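Local coordinates for protein alpha-fucosidase (Bifidobacterium bifidum, PDB 2EAB) that probably hydrolyses alpha-1,2-linked L-fucose as a family 95 glycoside hydrolase, this chain being the catalytic region of a longer, probably membrane-anchored protein, at residues F74-L79 with L137-I142; N238-N243 with A280-K285. One frame throughout, in Å; residues are numbered along the deposited sequence.

Overall arrangement
Both contacts sit in the N-terminal beta domain, about 11 Å apart centre to centre, and belong to two antiparallel sheets packed against each other. Contact 1 joins strands 69-76 and 140-145 of one sheet; contact 2 joins strands 241-250 and 273-282 of the other. Both segments of contact 1 precede both segments of contact 2 in the chain. They meet directly: Thr-78 OG1 lies 2.6 Å from Thr-282 OG1, a probable hydrogen bond, and Trp-139 of contact 1 packs on the backbone of Ala-281. The turn after strand 69-76 carries Glu-77, which shares a calcium ion with the backbone oxygens of Ser-386 and Leu-393, so this end of the domain is tied through the ion to the catalytic domain.

Contact 1. Residues F74-L79 with L137-I142; sequences FNEETL and LNWGDI. With CA (calcium ion), chain C.
Phe-74 and Trp-139 meet edge to face: the phenylalanine ring turns its edge to the five-membered ring of the indole, centroids 5.2 Å apart and planes at 87°. Followed outward, Phe-74 CB lies beside the carbonyl oxygen of Gly-140. Its CG stands anti to the backbone N (chi1 -172°), which runs the ring out next to the tryptophan, the two side chains leaving the backbone in a similar direction. CD1 then reaches CD1 of Ile-142 at 3.9 Å, CD2 comes to 3.7 Å from Trp-139 CG, and CE2 stands over one indole face, offset toward its rim. Beyond the two segments, the same phenylalanine packs on Ile-278 and Ala-280 of the facing sheet.

Glu-76 and Leu-79 pack against the six-membered part of the indole. Glu-76 CB comes within 3.5 Å of Trp-139 CE3, and Leu-79 CD2 packs on CE3 as well as on the tryptophan CA. The carboxylate of Glu-76 bends back into its own turn, where OE2 accepts from both OG1 and N of Thr-78.

Backbone bonds tie the strands and the turn together. Phe-74 N donates to Gly-140 O at 2.8 Å; Gly-140 N returns a bond to Phe-74 O, which also takes a weak one from Trp-139 N. Further on, Leu-137 N donates to Leu-79 O (3.0 Å). A water lies within bonding distance of both Glu-76 O and Leu-137 O, though with other acceptors near it cannot serve them all at once.

With Trp-139 and Gly-140 both facing Phe-74, this is a classic beta bulge, followed on the other strand by a type I turn, 76-79, whose Glu-77 OE2 binds calcium at 2.7 Å.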
loop_
_atom_site.group_PDB
_atom_site.type_symbol
_atom_site.label_atom_id
_atom_site.label_comp_id
_atom_site.label_asym_id
_atom_site.label_seq_id
_atom_site.Cartn_x
_atom_site.Cartn_y
_atom_site.Cartn_z
ATOM N N PHE A 74 -14.368 -8.421 -13.250
ATOM C CA PHE A 74 -13.052 -8.629 -13.847
ATOM C C PHE A 74 -12.250 -7.342 -13.982
ATOM O O PHE A 74 -12.797 -6.298 -14.359
ATOM C CB PHE A 74 -13.206 -9.301 -15.218
ATOM C CG PHE A 74 -11.906 -9.733 -15.830
ATOM C CD1 PHE A 74 -11.330 -10.951 -15.488
ATOM C CD2 PHE A 74 -11.242 -8.910 -16.734
ATOM C CE1 PHE A 74 -10.120 -11.349 -16.048
ATOM C CE2 PHE A 74 -10.029 -9.300 -17.293
ATOM C CZ PHE A 74 -9.467 -10.524 -16.945
ATOM N N ASN A 75 -10.951 -7.446 -13.690
ATOM C CA ASN A 75 -10.011 -6.334 -13.788
ATOM C C ASN A 75 -8.704 -6.748 -14.437
ATOM O O ASN A 75 -8.249 -7.891 -14.290
ATOM C CB ASN A 75 -9.653 -5.809 -12.395
ATOM C CG ASN A 75 -10.728 -4.934 -11.795
ATOM O OD1 ASN A 75 -10.865 -3.757 -12.151
ATOM N ND2 ASN A 75 -11.475 -5.485 -10.866
ATOM N N GLU A 76 -8.081 -5.796 -15.121
ATOM C CA GLU A 76 -6.663 -5.884 -15.461
ATOM C C GLU A 76 -6.008 -4.555 -15.070
ATOM O O GLU A 76 -6.543 -3.474 -15.359
ATOM C CB GLU A 76 -6.452 -6.207 -16.943
ATOM C CG GLU A 76 -5.094 -6.852 -17.265
ATOM C CD GLU A 76 -3.977 -5.863 -17.565
ATOM O OE1 GLU A 76 -2.813 -6.321 -17.703
ATOM O OE2 GLU A 76 -4.257 -4.648 -17.677
ATOM N N GLU A 77 -4.840 -4.652 -14.439
ATOM C CA GLU A 77 -4.193 -3.524 -13.753
ATOM C C GLU A 77 -3.873 -2.316 -14.633
ATOM O O GLU A 77 -3.727 -1.210 -14.116
ATOM C CB GLU A 77 -2.905 -3.992 -13.065
ATOM C CG GLU A 77 -1.889 -4.548 -14.058
ATOM C CD GLU A 77 -0.479 -4.696 -13.530
ATOM O OE1 GLU A 77 0.315 -5.338 -14.253
ATOM O OE2 GLU A 77 -0.153 -4.177 -12.438
ATOM N N THR A 78 -3.728 -2.529 -15.939
ATOM C CA THR A 78 -3.317 -1.440 -16.826
ATOM C C THR A 78 -4.456 -0.772 -17.589
ATOM O O THR A 78 -4.196 0.078 -18.443
ATOM C CB THR A 78 -2.218 -1.872 -17.839
ATOM O OG1 THR A 78 -2.761 -2.792 -18.797
ATOM C CG2 THR A 78 -1.029 -2.513 -17.130
ATOM N N LEU A 79 -5.705 -1.130 -17.285
ATOM C CA LEU A 79 -6.840 -0.537 -17.995
ATOM C C LEU A 79 -7.132 0.840 -17.414
ATOM O O LEU A 79 -7.985 1.015 -16.542
ATOM C CB LEU A 79 -8.072 -1.447 -17.977
ATOM C CG LEU A 79 -9.110 -1.078 -19.047
ATOM C CD1 LEU A 79 -8.626 -1.455 -20.449
ATOM C CD2 LEU A 79 -10.438 -1.733 -18.760
ATOM N N LEU A 137 -10.099 1.778 -14.623
ATOM C CA LEU A 137 -11.411 1.266 -15.026
ATOM C C LEU A 137 -11.645 -0.165 -14.588
ATOM O O LEU A 137 -10.775 -1.019 -14.778
ATOM C CB LEU A 137 -11.527 1.247 -16.552
ATOM C CG LEU A 137 -11.445 2.533 -17.363
ATOM C CD1 LEU A 137 -11.526 2.240 -18.845
ATOM C CD2 LEU A 137 -12.514 3.496 -16.964
ATOM N N ASN A 138 -12.842 -0.449 -14.073
ATOM C CA ASN A 138 -13.329 -1.822 -14.093
ATOM C C ASN A 138 -13.330 -2.277 -15.549
ATOM O O ASN A 138 -13.840 -1.569 -16.420
ATOM C CB ASN A 138 -14.738 -1.929 -13.518
ATOM C CG ASN A 138 -15.397 -3.253 -13.859
ATOM O OD1 ASN A 138 -14.986 -4.315 -13.376
ATOM N ND2 ASN A 138 -16.402 -3.205 -14.717
ATOM N N TRP A 139 -12.757 -3.447 -15.818
ATOM C CA TRP A 139 -12.718 -3.978 -17.177
ATOM C C TRP A 139 -14.126 -4.400 -17.598
ATOM O O TRP A 139 -14.642 -3.951 -18.632
ATOM C CB TRP A 139 -11.738 -5.148 -17.259
ATOM C CG TRP A 139 -11.553 -5.740 -18.626
ATOM C CD1 TRP A 139 -12.493 -6.382 -19.384
ATOM C CD2 TRP A 139 -10.338 -5.780 -19.377
ATOM N NE1 TRP A 139 -11.937 -6.804 -20.567
ATOM C CE2 TRP A 139 -10.618 -6.445 -20.591
ATOM C CE3 TRP A 139 -9.041 -5.304 -19.148
ATOM C CZ2 TRP A 139 -9.645 -6.659 -21.567
ATOM C CZ3 TRP A 139 -8.074 -5.518 -20.119
ATOM C CH2 TRP A 139 -8.383 -6.188 -21.316
ATOM N N GLY A 140 -14.747 -5.246 -16.782
ATOM C CA GLY A 140 -16.097 -5.727 -17.032
ATOM C C GLY A 140 -16.417 -6.861 -16.088
ATOM O O GLY A 140 -16.037 -6.826 -14.909
ATOM N N ASP A 141 -17.112 -7.865 -16.611
ATOM C CA ASP A 141 -17.503 -9.036 -15.832
ATOM C C ASP A 141 -17.447 -10.294 -16.679
ATOM O O ASP A 141 -17.592 -10.235 -17.897
ATOM C CB ASP A 141 -18.932 -8.893 -15.299
ATOM C CG ASP A 141 -19.125 -7.660 -14.444
ATOM O OD1 ASP A 141 -18.984 -7.767 -13.209
ATOM O OD2 ASP A 141 -19.428 -6.588 -15.013
ATOM N N ILE A 142 -17.224 -11.425 -16.014
ATOM C CA ILE A 142 -17.465 -12.743 -16.583
ATOM C C ILE A 142 -18.794 -13.233 -16.018
ATOM O O ILE A 142 -18.973 -13.280 -14.798
ATOM C CB ILE A 142 -16.345 -13.746 -16.205
ATOM C CG1 ILE A 142 -14.978 -13.218 -16.660
ATOM C CG2 ILE A 142 -16.629 -15.135 -16.802
ATOM C CD1 ILE A 142 -13.792 -13.931 -16.034
HETATM CA CA CA C . -0.869 -4.303 -9.863
HETATM O O HOH W 1 -9.313 -3.193 -14.703
#

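Contact 2. Residues N238-N243 with A280-K285; sequences NGLLYN and AATDYK
An antiparallel strand pair inside the larger sheet of the N-terminal beta-sandwich ends here, where Leu-241 and Asp-283 meet as the strands give way to loops. Asn-243 and Ala-281 form the hydrogen-bonded pair, each N bonding to the other's O at 3.0 Å, and Tyr-242 faces Thr-282 as the non-hydrogen-bonded pair. Beyond them Asp-283 N donates to Leu-241 O, and the aspartate side chain takes over the return bond: with chi1 at 68°, its CG sits between backbone N and carbonyl carbon, and OD1 accepts from Leu-241 N at 2.8 Å, the donor standing 45° out of the carboxylate plane. With an alanine here, Leu-241 N would probably lose its partner across the strand pair.

Leu-240 and the aspartate lie alongside each other, running opposite ways, with Leu-240 CD1 3.3 Å from Asp-283 OD1 and 4.0 Å from Tyr-284 CB, while CD2 rests on Thr-282 CB and CG2. Thr-282 OG1 accepts from Tyr-284 N, an ST turn, and is also hydrogen-bonded to Thr-78 OG1; Asn-238 OD1 makes an Asx turn with Leu-240 N. Asp-283 OD2 accepts a hydrogen bond from a water, whose oxygen lies 2.6 Å away and which also donates to Gly-239 O.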
loop_
_atom_site.group_PDB
_atom_site.type_symbol
_atom_site.label_atom_id
_atom_site.label_comp_id
_atom_site.label_asym_id
_atom_site.label_seq_id
_atom_site.Cartn_x
_atom_site.Cartn_y
_atom_site.Cartn_z
ATOM N N ASN A 238 -8.397 7.347 -24.949
ATOM C CA ASN A 238 -6.963 7.464 -25.246
ATOM C C ASN A 238 -6.395 6.455 -26.246
ATOM O O ASN A 238 -5.180 6.424 -26.466
ATOM C CB ASN A 238 -6.143 7.388 -23.951
ATOM C CG ASN A 238 -6.278 6.046 -23.255
ATOM O OD1 ASN A 238 -6.888 5.111 -23.783
ATOM N ND2 ASN A 238 -5.724 5.946 -22.052
ATOM N N GLY A 239 -7.254 5.621 -26.830
ATOM C CA GLY A 239 -6.810 4.651 -27.823
ATOM C C GLY A 239 -6.090 3.428 -27.286
ATOM O O GLY A 239 -5.602 2.619 -28.077
ATOM N N LEU A 240 -6.008 3.279 -25.961
ATOM C CA LEU A 240 -5.403 2.081 -25.362
ATOM C C LEU A 240 -6.096 0.825 -25.886
ATOM O O LEU A 240 -7.318 0.731 -25.850
ATOM C CB LEU A 240 -5.506 2.126 -23.836
ATOM C CG LEU A 240 -4.716 1.057 -23.076
ATOM C CD1 LEU A 240 -3.229 1.373 -23.085
ATOM C CD2 LEU A 240 -5.219 0.943 -21.648
ATOM N N LEU A 241 -5.312 -0.129 -26.381
ATOM C CA LEU A 241 -5.861 -1.378 -26.905
ATOM C C LEU A 241 -6.124 -2.349 -25.776
ATOM O O LEU A 241 -5.333 -2.448 -24.844
ATOM C CB LEU A 241 -4.902 -2.028 -27.902
ATOM C CG LEU A 241 -4.473 -1.195 -29.109
ATOM C CD1 LEU A 241 -3.411 -1.929 -29.907
ATOM C CD2 LEU A 241 -5.666 -0.857 -29.991
ATOM N N TYR A 242 -7.240 -3.064 -25.861
ATOM C CA TYR A 242 -7.552 -4.096 -24.879
ATOM C C TYR A 242 -8.065 -5.360 -25.559
ATOM O O TYR A 242 -8.685 -5.303 -26.625
ATOM C CB TYR A 242 -8.535 -3.590 -23.816
ATOM C CG TYR A 242 -9.899 -3.184 -24.337
ATOM C CD1 TYR A 242 -10.929 -4.118 -24.461
ATOM C CD2 TYR A 242 -10.164 -1.860 -24.684
ATOM C CE1 TYR A 242 -12.188 -3.746 -24.935
ATOM C CE2 TYR A 242 -11.417 -1.480 -25.155
ATOM C CZ TYR A 242 -12.421 -2.423 -25.277
ATOM O OH TYR A 242 -13.650 -2.022 -25.746
ATOM N N ASN A 243 -7.801 -6.497 -24.924
ATOM C CA ASN A 243 -8.138 -7.801 -25.469
ATOM C C ASN A 243 -8.287 -8.783 -24.316
ATOM O O ASN A 243 -7.391 -8.906 -23.475
ATOM C CB ASN A 243 -7.035 -8.256 -26.439
ATOM C CG ASN A 243 -7.379 -9.542 -27.183
ATOM O OD1 ASN A 243 -7.500 -10.608 -26.585
ATOM N ND2 ASN A 243 -7.506 -9.445 -28.504
ATOM N N ALA A 280 -6.139 -11.600 -20.305
ATOM C CA ALA A 280 -6.417 -10.254 -20.778
ATOM C C ALA A 280 -5.140 -9.442 -20.791
ATOM O O ALA A 280 -4.212 -9.708 -20.017
ATOM C CB ALA A 280 -7.460 -9.584 -19.906
ATOM N N ALA A 281 -5.094 -8.448 -21.671
ATOM C CA ALA A 281 -3.959 -7.542 -21.763
ATOM C C ALA A 281 -4.346 -6.271 -22.482
ATOM O O ALA A 281 -5.343 -6.222 -23.216
ATOM C CB ALA A 281 -2.804 -8.195 -22.495
ATOM N N THR A 282 -3.531 -5.244 -22.261
ATOM C CA THR A 282 -3.571 -4.023 -23.041
ATOM C C THR A 282 -2.191 -3.810 -23.652
ATOM O O THR A 282 -1.247 -4.557 -23.354
ATOM C CB THR A 282 -3.905 -2.781 -22.183
ATOM O OG1 THR A 282 -2.757 -2.411 -21.410
ATOM C CG2 THR A 282 -5.096 -3.025 -21.263
ATOM N N ASP A 283 -2.077 -2.777 -24.483
ATOM C CA ASP A 283 -0.781 -2.332 -24.987
ATOM C C ASP A 283 -0.146 -1.230 -24.125
ATOM O O ASP A 283 0.731 -0.509 -24.593
ATOM C CB ASP A 283 -0.874 -1.907 -26.465
ATOM C CG ASP A 283 -1.693 -0.643 -26.675
ATOM O OD1 ASP A 283 -2.575 -0.341 -25.847
ATOM O OD2 ASP A 283 -1.459 0.042 -27.697
ATOM N N TYR A 284 -0.586 -1.101 -22.870
ATOM C CA TYR A 284 0.069 -0.193 -21.927
ATOM C C TYR A 284 1.543 -0.556 -21.766
ATOM O O TYR A 284 1.898 -1.732 -21.779
ATOM C CB TYR A 284 -0.602 -0.254 -20.547
ATOM C CG TYR A 284 0.137 0.559 -19.509
ATOM C CD1 TYR A 284 -0.075 1.930 -19.406
ATOM C CD2 TYR A 284 1.074 -0.031 -18.655
ATOM C CE1 TYR A 284 0.621 2.703 -18.486
ATOM C CE2 TYR A 284 1.776 0.729 -17.724
ATOM C CZ TYR A 284 1.543 2.091 -17.642
ATOM O OH TYR A 284 2.246 2.839 -16.716
ATOM N N LYS A 285 2.395 0.450 -21.603
ATOM C CA LYS A 285 3.743 0.212 -21.092
ATOM C C LYS A 285 4.132 1.400 -20.238
ATOM O O LYS A 285 3.820 2.537 -20.582
ATOM C CB LYS A 285 4.745 0.013 -22.231
ATOM C CG LYS A 285 6.107 -0.518 -21.793
ATOM C CD LYS A 285 6.995 -0.812 -22.998
ATOM C CE LYS A 285 8.418 -1.200 -22.604
ATOM N NZ LYS A 285 8.471 -2.422 -21.758
HETATM O O HOH W 2 -2.822 2.298 -27.965
#